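Local coordinates for protein Non-reducing end alpha-L-arabinofuranosidase BoGH43B (Bacteroides ovatus, PDB 5JOZ) that removes terminal non-reducing alpha-L-arabinofuranosyl residues from xyloglucan side branches, turning 'S' units into 'X' units during xyloglucan degradation, at residues A[16-22]-A[77-82]. Sequence-based numbering, arbitrary orientation.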
# COMPACT_ATOMS: atom_id res chain seq x y z
N ASP A 16 3.93 3.76 -4.82
CA ASP A 16 4.81 4.91 -4.55
C ASP A 16 6.07 4.50 -3.79
O ASP A 16 6.40 5.09 -2.75
CB ASP A 16 4.05 6.00 -3.78
CG ASP A 16 2.83 6.51 -4.51
OD1 ASP A 16 2.95 6.87 -5.70
OD2 ASP A 16 1.74 6.59 -3.90
N PRO A 17 6.78 3.47 -4.30
CA PRO A 17 7.89 2.92 -3.53
C PRO A 17 9.02 3.92 -3.38
O PRO A 17 9.39 4.57 -4.38
CB PRO A 17 8.35 1.72 -4.37
CG PRO A 17 7.96 2.07 -5.77
CD PRO A 17 6.67 2.81 -5.61
N SER A 18 9.56 4.06 -2.17
CA SER A 18 10.80 4.82 -1.95
C SER A 18 11.83 3.96 -1.23
O SER A 18 11.50 3.31 -0.23
CB SER A 18 10.52 6.09 -1.17
OG SER A 18 11.71 6.82 -0.99
N ILE A 19 13.07 3.99 -1.71
CA ILE A 19 14.13 3.08 -1.24
C ILE A 19 15.35 3.82 -0.71
O ILE A 19 15.63 4.93 -1.15
CB ILE A 19 14.59 2.14 -2.39
CG1 ILE A 19 15.42 0.97 -1.85
CG2 ILE A 19 15.38 2.89 -3.46
CD1 ILE A 19 15.40 -0.23 -2.77
N CYS A 20 16.07 3.20 0.22
CA CYS A 20 17.42 3.65 0.56
C CYS A 20 18.28 2.47 0.97
O CYS A 20 17.78 1.48 1.51
CB CYS A 20 17.42 4.72 1.67
SG CYS A 20 17.10 4.09 3.33
N ARG A 21 19.57 2.59 0.68
CA ARG A 21 20.56 1.59 1.05
C ARG A 21 21.41 2.15 2.17
O ARG A 21 21.93 3.26 2.08
CB ARG A 21 21.44 1.25 -0.15
CG ARG A 21 22.39 0.09 0.11
CD ARG A 21 23.30 -0.15 -1.09
NE ARG A 21 24.18 0.99 -1.33
CZ ARG A 21 25.25 1.29 -0.59
NH1 ARG A 21 25.98 2.36 -0.91
NH2 ARG A 21 25.60 0.56 0.47
N VAL A 22 21.54 1.36 3.23
CA VAL A 22 22.37 1.67 4.38
C VAL A 22 23.33 0.49 4.54
O VAL A 22 22.96 -0.53 5.13
CB VAL A 22 21.51 1.85 5.64
CG1 VAL A 22 22.38 2.18 6.85
CG2 VAL A 22 20.44 2.92 5.41
N ALA A 77 2.29 9.46 -1.33
CA ALA A 77 3.67 9.01 -1.56
C ALA A 77 4.66 9.46 -0.49
O ALA A 77 4.80 10.66 -0.26
CB ALA A 77 4.17 9.48 -2.92
N PRO A 78 5.32 8.51 0.19
CA PRO A 78 6.38 8.81 1.12
C PRO A 78 7.75 8.76 0.44
O PRO A 78 7.92 8.05 -0.56
CB PRO A 78 6.29 7.66 2.10
CG PRO A 78 5.97 6.50 1.20
CD PRO A 78 5.12 7.05 0.09
N THR A 79 8.71 9.48 1.00
CA THR A 79 10.11 9.31 0.61
C THR A 79 10.90 8.88 1.86
O THR A 79 10.66 9.42 2.94
CB THR A 79 10.64 10.60 -0.06
OG1 THR A 79 9.90 10.85 -1.26
CG2 THR A 79 12.12 10.49 -0.39
N LEU A 80 11.79 7.90 1.70
CA LEU A 80 12.60 7.33 2.79
C LEU A 80 14.09 7.61 2.54
O LEU A 80 14.62 7.27 1.49
CB LEU A 80 12.39 5.81 2.86
CG LEU A 80 13.36 4.90 3.64
CD1 LEU A 80 13.37 5.21 5.13
CD2 LEU A 80 12.97 3.44 3.46
N ARG A 81 14.76 8.22 3.51
CA ARG A 81 16.19 8.47 3.40
C ARG A 81 16.90 8.20 4.72
O ARG A 81 16.26 8.02 5.75
CB ARG A 81 16.45 9.91 2.94
CG ARG A 81 15.82 10.29 1.61
CD ARG A 81 16.50 9.60 0.44
NE ARG A 81 15.89 9.95 -0.86
CZ ARG A 81 15.21 9.13 -1.68
NH1 ARG A 81 14.98 7.86 -1.37
NH2 ARG A 81 14.75 9.60 -2.83
N TYR A 82 18.23 8.16 4.66
CA TYR A 82 19.08 7.87 5.81
C TYR A 82 20.29 8.81 5.83
O TYR A 82 20.96 8.97 4.81
CB TYR A 82 19.57 6.42 5.74
CG TYR A 82 20.53 6.03 6.83
CD1 TYR A 82 20.07 5.59 8.07
CD2 TYR A 82 21.92 6.09 6.63
CE1 TYR A 82 20.95 5.22 9.07
CE2 TYR A 82 22.81 5.73 7.63
CZ TYR A 82 22.32 5.29 8.85
OH TYR A 82 23.19 4.91 9.85
O HOH W 1 7.28 7.60 -3.20
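With OG trans to its own backbone N (chi1 -179°), S18 sends its hydroxyl straight at the backbone of 77-82, where OG accepts a nearly linear hydrogen bond from L80 N (2.9 Å). Y82 has its CG trans as well (chi1 176°), which lays one face of the ring against V22: CG1 rests over that face as a CH-pi contact, 3.7 Å from the ring centroid, while CG2 packs on the base of the ring at CG (3.4 Å). Between these ends C20, compact and apolar, packs its SG on L80 CG at 3.8 Å. Strands 18-22 and 79-82 run almost parallel, 11° apart, and are the innermost strands of successive four-stranded antiparallel blades in the five-bladed beta-propeller of family 43. The same S18 OG is hydrogen-bonded to D240 of another blade, as suits a hydroxyl, which can both accept and donate; D240 also forms a salt bridge with R81, whose NH1 donates to L80 O (2.9 Å). Nearer the active site, a water donates to both D16 O (2.7 Å) and P78 O (2.8 Å). A77 sets its methyl CB against CB of D16 (3.6 Å), the inferred proton acceptor, whose OD2 is hydrogen-bonded to S31.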